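Local coordinates for fructose 1-phosphate kinase (Staphylococcus aureus, PDB 2JG5), which probably catalyses the ATP-dependent phosphorylation of fructose 1-phosphate to fructose 1,6-bisphosphate, as a member of the pfkB family of carbohydrate kinases, at residues N79-V91 / N102-L116. Sequence-based numbering, arbitrary orientation.
Sequences NFIEVDEDTRINV and NAPGPHITSTQFEQL
Gln112 OE1 is gripped by a water, 2.7 Å away, and by Thr109 N; the same water accepts from Asp84 N and donates to His107 O, tying the two segments together at the start of helix 110-120. Thr109 is the N-cap of that helix: Gln112 N returns a bond to Thr109 OG1, completing a capping box. The bend of the Gln112 chain at chi2 brings OE1 against Val83 CG1, 3.5 Å away. Its NE2 makes a weak 3.3 Å bond to Asp84 OD2, carboxylate and amide planes being 67° apart. In this pfkB kinase of the ribokinase clan, the segments include two of the connections between the parallel sheet of the main domain and the small mixed sheet of the lid, residues 83-87 and 103-109. Ile81 packs along the first turn of the helix, CG2 near Gln112 O and Gln115 OE1 and CD1 on Gln115 CB. Midway, Pro106 touches Glu85 CB with its CB and Val83 CG2 with its CG, and Glu85 OE1 accepts from His107 N over 3.1 Å, the nearly straight N-H coming from above the carboxylate plane. At the lid end, Arg88 starts from the cramped rotamer between backbone N and carbonyl carbon (chi1 58°) and then runs extended, carrying NH1 to Ala103 O at 3.2 Å; its NH2 bonds to Asn8 O. Asn102 continues the lid sheet into the second subunit, and its OD1 takes a bond from Lys92. The Asn90 and Asn102 amides are stacked, their planes 18° apart, and Asn90 ND2 also lies above one face of the Arg88 guanidinium, offset toward its rim. Beside them, Ala103 N donates almost linearly to Asn90 OD1 at 3.2 Å, approaching from above the carbonyl plane.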
ATOM      1  N   ASN A  79     -15.809   2.098 -15.166  1.00 32.59           N
ATOM      2  CA  ASN A  79     -16.458   0.836 -15.440  1.00 32.37           C
ATOM      3  C   ASN A  79     -15.352  -0.174 -15.661  1.00 32.05           C
ATOM      4  O   ASN A  79     -15.240  -0.790 -16.724  1.00 31.76           O
ATOM      5  CB  ASN A  79     -17.400   0.975 -16.639  1.00 32.37           C
ATOM      6  CG  ASN A  79     -18.485  -0.095 -16.678  1.00 32.92           C
ATOM      7  OD1 ASN A  79     -18.638  -0.903 -15.760  1.00 32.77           O
ATOM      8  ND2 ASN A  79     -19.249  -0.100 -17.762  1.00 33.91           N
ATOM      9  N   PHE A  80     -14.509  -0.287 -14.631  1.00 31.76           N
ATOM     10  CA  PHE A  80     -13.361  -1.186 -14.606  1.00 31.22           C
ATOM     11  C   PHE A  80     -13.764  -2.651 -14.600  1.00 30.85           C
ATOM     12  O   PHE A  80     -14.785  -3.024 -14.017  1.00 30.54           O
ATOM     13  CB  PHE A  80     -12.490  -0.911 -13.372  1.00 31.48           C
ATOM     14  CG  PHE A  80     -11.714   0.374 -13.441  1.00 31.45           C
ATOM     15  CD1 PHE A  80     -11.963   1.398 -12.534  1.00 32.20           C
ATOM     16  CD2 PHE A  80     -10.721   0.554 -14.399  1.00 31.49           C
ATOM     17  CE1 PHE A  80     -11.231   2.595 -12.581  1.00 32.38           C
ATOM     18  CE2 PHE A  80      -9.992   1.740 -14.468  1.00 32.32           C
ATOM     19  CZ  PHE A  80     -10.245   2.764 -13.555  1.00 32.44           C
ATOM     20  N   ILE A  81     -12.948  -3.468 -15.257  1.00 30.39           N
ATOM     21  CA  ILE A  81     -13.116  -4.914 -15.267  1.00 30.34           C
ATOM     22  C   ILE A  81     -12.462  -5.463 -14.013  1.00 30.86           C
ATOM     23  O   ILE A  81     -11.239  -5.293 -13.818  1.00 30.72           O
ATOM     24  CB  ILE A  81     -12.435  -5.577 -16.507  1.00 30.07           C
ATOM     25  CG1 ILE A  81     -12.920  -4.952 -17.823  1.00 29.03           C
ATOM     26  CG2 ILE A  81     -12.587  -7.105 -16.467  1.00 29.64           C
ATOM     27  CD1 ILE A  81     -14.421  -5.132 -18.114  1.00 29.88           C
ATOM     28  N   GLU A  82     -13.264  -6.124 -13.172  1.00 31.14           N
ATOM     29  CA  GLU A  82     -12.763  -6.713 -11.928  1.00 31.77           C
ATOM     30  C   GLU A  82     -11.808  -7.846 -12.259  1.00 31.65           C
ATOM     31  O   GLU A  82     -12.176  -8.817 -12.940  1.00 31.71           O
ATOM     32  CB  GLU A  82     -13.914  -7.211 -11.035  1.00 32.02           C
ATOM     33  CG  GLU A  82     -13.506  -7.599  -9.586  1.00 32.97           C
ATOM     34  CD  GLU A  82     -14.552  -8.450  -8.874  1.00 32.76           C
ATOM     35  OE1 GLU A  82     -15.318  -7.895  -8.054  1.00 36.20           O
ATOM     36  OE2 GLU A  82     -14.625  -9.673  -9.135  1.00 33.67           O
ATOM     37  N   VAL A  83     -10.572  -7.702 -11.806  1.00 31.79           N
ATOM     38  CA  VAL A  83      -9.589  -8.777 -11.906  1.00 32.32           C
ATOM     39  C   VAL A  83      -9.361  -9.408 -10.517  1.00 32.57           C
ATOM     40  O   VAL A  83      -9.738  -8.826  -9.498  1.00 32.30           O
ATOM     41  CB  VAL A  83      -8.269  -8.310 -12.598  1.00 32.30           C
ATOM     42  CG1 VAL A  83      -8.577  -7.754 -13.986  1.00 32.31           C
ATOM     43  CG2 VAL A  83      -7.565  -7.250 -11.784  1.00 32.54           C
ATOM     44  N   ASP A  84      -8.761 -10.599 -10.498  1.00 33.20           N
ATOM     45  CA  ASP A  84      -8.672 -11.442  -9.303  1.00 33.33           C
ATOM     46  C   ASP A  84      -7.477 -11.109  -8.391  1.00 32.98           C
ATOM     47  O   ASP A  84      -7.357 -11.650  -7.292  1.00 32.39           O
ATOM     48  CB  ASP A  84      -8.613 -12.921  -9.712  1.00 33.83           C
ATOM     49  CG  ASP A  84      -9.755 -13.326 -10.629  1.00 35.36           C
ATOM     50  OD1 ASP A  84     -10.899 -12.882 -10.379  1.00 36.47           O
ATOM     51  OD2 ASP A  84      -9.508 -14.094 -11.595  1.00 37.18           O
ATOM     52  N   GLU A  85      -6.599 -10.226  -8.851  1.00 32.61           N
ATOM     53  CA  GLU A  85      -5.476  -9.771  -8.026  1.00 32.46           C
ATOM     54  C   GLU A  85      -5.506  -8.252  -7.805  1.00 32.23           C
ATOM     55  O   GLU A  85      -6.193  -7.516  -8.525  1.00 32.02           O
ATOM     56  CB  GLU A  85      -4.140 -10.190  -8.654  1.00 32.48           C
ATOM     57  CG  GLU A  85      -3.936 -11.695  -8.730  1.00 33.75           C
ATOM     58  CD  GLU A  85      -2.534 -12.078  -9.133  1.00 34.79           C
ATOM     59  OE1 GLU A  85      -1.685 -11.182  -9.332  1.00 34.97           O
ATOM     60  OE2 GLU A  85      -2.285 -13.290  -9.258  1.00 36.93           O
ATOM     61  N   ASP A  86      -4.733  -7.796  -6.819  1.00 31.83           N
ATOM     62  CA  ASP A  86      -4.724  -6.392  -6.423  1.00 31.59           C
ATOM     63  C   ASP A  86      -4.172  -5.431  -7.465  1.00 31.17           C
ATOM     64  O   ASP A  86      -3.109  -5.667  -8.053  1.00 31.58           O
ATOM     65  CB  ASP A  86      -3.962  -6.215  -5.113  1.00 31.35           C
ATOM     66  CG  ASP A  86      -4.722  -6.759  -3.923  1.00 31.49           C
ATOM     67  OD1 ASP A  86      -5.901  -7.146  -4.072  1.00 32.02           O
ATOM     68  OD2 ASP A  86      -4.140  -6.803  -2.832  1.00 31.38           O
ATOM     69  N   THR A  87      -4.908  -4.344  -7.674  1.00 30.65           N
ATOM     70  CA  THR A  87      -4.421  -3.193  -8.427  1.00 30.28           C
ATOM     71  C   THR A  87      -3.090  -2.795  -7.796  1.00 30.27           C
ATOM     72  O   THR A  87      -2.941  -2.857  -6.568  1.00 30.44           O
ATOM     73  CB  THR A  87      -5.439  -2.037  -8.381  1.00 30.09           C
ATOM     74  OG1 THR A  87      -6.577  -2.377  -9.189  1.00 31.17           O
ATOM     75  CG2 THR A  87      -4.838  -0.749  -8.905  1.00 28.85           C
ATOM     76  N   ARG A  88      -2.114  -2.426  -8.619  1.00 29.84           N
ATOM     77  CA  ARG A  88      -0.762  -2.175  -8.090  1.00 29.09           C
ATOM     78  C   ARG A  88      -0.654  -0.924  -7.236  1.00 29.23           C
ATOM     79  O   ARG A  88      -1.454   0.015  -7.380  1.00 28.60           O
ATOM     80  CB  ARG A  88       0.295  -2.154  -9.197  1.00 28.51           C
ATOM     81  CG  ARG A  88       0.060  -1.125 -10.277  1.00 27.33           C
ATOM     82  CD  ARG A  88       1.225  -1.075 -11.228  1.00 25.49           C
ATOM     83  NE  ARG A  88       0.907  -0.248 -12.377  1.00 25.34           N
ATOM     84  CZ  ARG A  88       1.792   0.331 -13.178  1.00 24.41           C
ATOM     85  NH1 ARG A  88       3.093   0.205 -12.957  1.00 26.03           N
ATOM     86  NH2 ARG A  88       1.364   1.051 -14.203  1.00 22.98           N
ATOM     87  N   ILE A  89       0.342  -0.950  -6.350  1.00 29.24           N
ATOM     88  CA  ILE A  89       0.751   0.203  -5.567  1.00 29.67           C
ATOM     89  C   ILE A  89       2.173   0.599  -5.961  1.00 30.14           C
ATOM     90  O   ILE A  89       3.137  -0.116  -5.692  1.00 30.17           O
ATOM     91  CB  ILE A  89       0.683  -0.034  -4.021  1.00 29.25           C
ATOM     92  CG1 ILE A  89      -0.744  -0.445  -3.583  1.00 30.34           C
ATOM     93  CG2 ILE A  89       1.090   1.237  -3.312  1.00 28.10           C
ATOM     94  CD1 ILE A  89      -0.875  -0.890  -2.090  1.00 29.12           C
ATOM     95  N   ASN A  90       2.275   1.745  -6.613  1.00 30.53           N
ATOM     96  CA  ASN A  90       3.537   2.301  -7.016  1.00 31.13           C
ATOM     97  C   ASN A  90       4.027   3.234  -5.925  1.00 31.20           C
ATOM     98  O   ASN A  90       3.227   3.935  -5.312  1.00 31.86           O
ATOM     99  CB  ASN A  90       3.347   3.078  -8.310  1.00 30.93           C
ATOM    100  CG  ASN A  90       3.001   2.185  -9.475  1.00 31.32           C
ATOM    101  OD1 ASN A  90       3.034   0.960  -9.364  1.00 31.59           O
ATOM    102  ND2 ASN A  90       2.668   2.797 -10.611  1.00 31.44           N
ATOM    103  N   VAL A  91       5.330   3.224  -5.664  1.00 31.58           N
ATOM    104  CA  VAL A  91       5.894   4.053  -4.594  1.00 31.82           C
ATOM    105  C   VAL A  91       6.711   5.224  -5.149  1.00 32.30           C
ATOM    106  O   VAL A  91       7.541   5.041  -6.024  1.00 32.28           O
ATOM    107  CB  VAL A  91       6.720   3.217  -3.584  1.00 31.55           C
ATOM    108  CG1 VAL A  91       7.297   4.104  -2.489  1.00 31.06           C
ATOM    109  CG2 VAL A  91       5.857   2.132  -2.961  1.00 31.09           C
ATOM    110  N   ASN A 102       7.978   1.364  -9.349  1.00 33.27           N
ATOM    111  CA  ASN A 102       6.797   0.896 -10.040  1.00 32.98           C
ATOM    112  C   ASN A 102       6.656  -0.617  -9.953  1.00 32.62           C
ATOM    113  O   ASN A 102       7.615  -1.349 -10.208  1.00 32.07           O
ATOM    114  CB  ASN A 102       6.840   1.353 -11.495  1.00 33.24           C
ATOM    115  CG  ASN A 102       6.422   2.807 -11.668  1.00 34.87           C
ATOM    116  OD1 ASN A 102       6.731   3.672 -10.838  1.00 34.90           O
ATOM    117  ND2 ASN A 102       5.718   3.083 -12.761  1.00 35.85           N
ATOM    118  N   ALA A 103       5.450  -1.060  -9.589  1.00 32.25           N
ATOM    119  CA  ALA A 103       5.129  -2.471  -9.343  1.00 31.76           C
ATOM    120  C   ALA A 103       4.556  -3.156 -10.589  1.00 31.76           C
ATOM    121  O   ALA A 103       4.106  -2.477 -11.519  1.00 31.63           O
ATOM    122  CB  ALA A 103       4.146  -2.577  -8.199  1.00 32.03           C
ATOM    123  N   PRO A 104       4.579  -4.511 -10.623  1.00 31.53           N
ATOM    124  CA  PRO A 104       3.887  -5.201 -11.713  1.00 31.50           C
ATOM    125  C   PRO A 104       2.373  -5.048 -11.555  1.00 31.49           C
ATOM    126  O   PRO A 104       1.874  -4.755 -10.462  1.00 32.18           O
ATOM    127  CB  PRO A 104       4.287  -6.673 -11.516  1.00 31.67           C
ATOM    128  CG  PRO A 104       5.388  -6.674 -10.520  1.00 31.00           C
ATOM    129  CD  PRO A 104       5.224  -5.456  -9.694  1.00 31.22           C
ATOM    130  N   GLY A 105       1.623  -5.230 -12.620  1.00 31.40           N
ATOM    131  CA  GLY A 105       0.176  -5.249 -12.452  1.00 31.52           C
ATOM    132  C   GLY A 105      -0.316  -6.504 -11.747  1.00 31.29           C
ATOM    133  O   GLY A 105       0.472  -7.414 -11.451  1.00 31.48           O
ATOM    134  N   PRO A 106      -1.628  -6.568 -11.477  1.00 31.13           N
ATOM    135  CA  PRO A 106      -2.240  -7.859 -11.169  1.00 30.83           C
ATOM    136  C   PRO A 106      -2.136  -8.790 -12.389  1.00 30.70           C
ATOM    137  O   PRO A 106      -1.913  -8.313 -13.511  1.00 29.99           O
ATOM    138  CB  PRO A 106      -3.705  -7.498 -10.930  1.00 30.58           C
ATOM    139  CG  PRO A 106      -3.905  -6.192 -11.666  1.00 31.45           C
ATOM    140  CD  PRO A 106      -2.613  -5.472 -11.462  1.00 31.11           C
ATOM    141  N   HIS A 107      -2.275 -10.098 -12.168  1.00 30.36           N
ATOM    142  CA  HIS A 107      -2.476 -11.014 -13.275  1.00 30.24           C
ATOM    143  C   HIS A 107      -3.867 -10.805 -13.828  1.00 30.09           C
ATOM    144  O   HIS A 107      -4.861 -10.823 -13.091  1.00 29.81           O
ATOM    145  CB  HIS A 107      -2.294 -12.480 -12.876  1.00 30.26           C
ATOM    146  CG  HIS A 107      -2.561 -13.435 -13.997  1.00 30.51           C
ATOM    147  ND1 HIS A 107      -1.667 -13.643 -15.028  1.00 30.79           N
ATOM    148  CD2 HIS A 107      -3.633 -14.221 -14.265  1.00 30.29           C
ATOM    149  CE1 HIS A 107      -2.173 -14.522 -15.877  1.00 30.15           C
ATOM    150  NE2 HIS A 107      -3.367 -14.885 -15.439  1.00 30.55           N
ATOM    151  N   ILE A 108      -3.917 -10.602 -15.137  1.00 30.06           N
ATOM    152  CA  ILE A 108      -5.166 -10.386 -15.848  1.00 30.22           C
ATOM    153  C   ILE A 108      -5.368 -11.545 -16.817  1.00 30.19           C
ATOM    154  O   ILE A 108      -4.525 -11.779 -17.705  1.00 30.12           O
ATOM    155  CB  ILE A 108      -5.160  -9.017 -16.599  1.00 30.18           C
ATOM    156  CG1 ILE A 108      -4.909  -7.874 -15.605  1.00 30.48           C
ATOM    157  CG2 ILE A 108      -6.479  -8.802 -17.355  1.00 29.89           C
ATOM    158  CD1 ILE A 108      -4.166  -6.697 -16.172  1.00 30.72           C
ATOM    159  N   THR A 109      -6.478 -12.264 -16.631  1.00 30.03           N
ATOM    160  CA  THR A 109      -6.839 -13.419 -17.466  1.00 30.09           C
ATOM    161  C   THR A 109      -7.276 -12.963 -18.858  1.00 30.19           C
ATOM    162  O   THR A 109      -7.527 -11.784 -19.077  1.00 30.22           O
ATOM    163  CB  THR A 109      -8.000 -14.223 -16.834  1.00 30.06           C
ATOM    164  OG1 THR A 109      -9.176 -13.406 -16.799  1.00 29.81           O
ATOM    165  CG2 THR A 109      -7.651 -14.683 -15.408  1.00 30.20           C
ATOM    166  N   SER A 110      -7.387 -13.904 -19.790  1.00 30.48           N
ATOM    167  CA  SER A 110      -7.805 -13.598 -21.160  1.00 30.74           C
ATOM    168  C   SER A 110      -9.282 -13.245 -21.203  1.00 30.79           C
ATOM    169  O   SER A 110      -9.697 -12.370 -21.958  1.00 30.52           O
ATOM    170  CB  SER A 110      -7.529 -14.783 -22.074  1.00 30.74           C
ATOM    171  OG  SER A 110      -6.144 -15.035 -22.143  1.00 31.40           O
ATOM    172  N   THR A 111     -10.051 -13.932 -20.362  1.00 30.93           N
ATOM    173  CA  THR A 111     -11.478 -13.704 -20.176  1.00 31.09           C
ATOM    174  C   THR A 111     -11.788 -12.275 -19.714  1.00 31.10           C
ATOM    175  O   THR A 111     -12.756 -11.644 -20.184  1.00 31.35           O
ATOM    176  CB  THR A 111     -12.027 -14.758 -19.183  1.00 31.29           C
ATOM    177  OG1 THR A 111     -12.244 -15.987 -19.883  1.00 31.50           O
ATOM    178  CG2 THR A 111     -13.321 -14.313 -18.524  1.00 32.09           C
ATOM    179  N   GLN A 112     -10.969 -11.775 -18.788  1.00 30.67           N
ATOM    180  CA  GLN A 112     -11.089 -10.413 -18.301  1.00 29.92           C
ATOM    181  C   GLN A 112     -10.739  -9.384 -19.369  1.00 29.89           C
ATOM    182  O   GLN A 112     -11.448  -8.391 -19.528  1.00 29.79           O
ATOM    183  CB  GLN A 112     -10.239 -10.227 -17.051  1.00 29.96           C
ATOM    184  CG  GLN A 112     -10.956 -10.714 -15.804  1.00 29.38           C
ATOM    185  CD  GLN A 112     -10.033 -11.265 -14.742  1.00 29.08           C
ATOM    186  OE1 GLN A 112      -8.805 -11.141 -14.823  1.00 28.67           O
ATOM    187  NE2 GLN A 112     -10.626 -11.891 -13.726  1.00 29.51           N
ATOM    188  N   PHE A 113      -9.655  -9.621 -20.105  1.00 29.70           N
ATOM    189  CA  PHE A 113      -9.326  -8.764 -21.235  1.00 30.00           C
ATOM    190  C   PHE A 113     -10.449  -8.765 -22.284  1.00 29.98           C
ATOM    191  O   PHE A 113     -10.764  -7.721 -22.867  1.00 29.65           O
ATOM    192  CB  PHE A 113      -7.984  -9.147 -21.886  1.00 29.98           C
ATOM    193  CG  PHE A 113      -7.606  -8.238 -23.022  1.00 30.27           C
ATOM    194  CD1 PHE A 113      -7.082  -6.970 -22.767  1.00 29.29           C
ATOM    195  CD2 PHE A 113      -7.825  -8.623 -24.346  1.00 29.92           C
ATOM    196  CE1 PHE A 113      -6.771  -6.113 -23.807  1.00 28.94           C
ATOM    197  CE2 PHE A 113      -7.506  -7.768 -25.391  1.00 28.96           C
ATOM    198  CZ  PHE A 113      -6.983  -6.516 -25.122  1.00 29.45           C
ATOM    199  N   GLU A 114     -11.041  -9.941 -22.509  1.00 30.16           N
ATOM    200  CA  GLU A 114     -12.201 -10.102 -23.396  1.00 30.52           C
ATOM    201  C   GLU A 114     -13.387  -9.238 -22.956  1.00 30.23           C
ATOM    202  O   GLU A 114     -14.039  -8.614 -23.797  1.00 30.61           O
ATOM    203  CB  GLU A 114     -12.608 -11.577 -23.488  1.00 30.94           C
ATOM    204  CG  GLU A 114     -11.694 -12.397 -24.376  1.00 32.14           C
ATOM    205  CD  GLU A 114     -11.644 -13.887 -24.033  1.00 35.11           C
ATOM    206  OE1 GLU A 114     -12.625 -14.425 -23.454  1.00 35.33           O
ATOM    207  OE2 GLU A 114     -10.613 -14.530 -24.372  1.00 35.95           O
ATOM    208  N   GLN A 115     -13.639  -9.191 -21.646  1.00 29.60           N
ATOM    209  CA  GLN A 115     -14.627  -8.278 -21.057  1.00 29.60           C
ATOM    210  C   GLN A 115     -14.386  -6.802 -21.418  1.00 29.27           C
ATOM    211  O   GLN A 115     -15.337  -6.065 -21.669  1.00 28.84           O
ATOM    212  CB  GLN A 115     -14.638  -8.400 -19.533  1.00 29.71           C
ATOM    213  CG  GLN A 115     -15.269  -9.647 -18.971  1.00 29.99           C
ATOM    214  CD  GLN A 115     -15.234  -9.677 -17.452  1.00 30.31           C
ATOM    215  OE1 GLN A 115     -15.670  -8.726 -16.788  1.00 33.29           O
ATOM    216  NE2 GLN A 115     -14.720 -10.764 -16.892  1.00 30.55           N
ATOM    217  N   LEU A 116     -13.118  -6.382 -21.419  1.00 28.82           N
ATOM    218  CA  LEU A 116     -12.751  -5.017 -21.796  1.00 28.81           C
ATOM    219  C   LEU A 116     -13.089  -4.733 -23.250  1.00 28.80           C
ATOM    220  O   LEU A 116     -13.685  -3.701 -23.553  1.00 29.30           O
ATOM    221  CB  LEU A 116     -11.257  -4.747 -21.552  1.00 28.88           C
ATOM    222  CG  LEU A 116     -10.694  -3.445 -22.132  1.00 28.73           C
ATOM    223  CD1 LEU A 116     -11.455  -2.243 -21.563  1.00 29.42           C
ATOM    224  CD2 LEU A 116      -9.193  -3.307 -21.868  1.00 28.65           C
TER
HETATM  225  O   HOH W   1      -7.387 -11.707 -12.654  1.00 29.04           O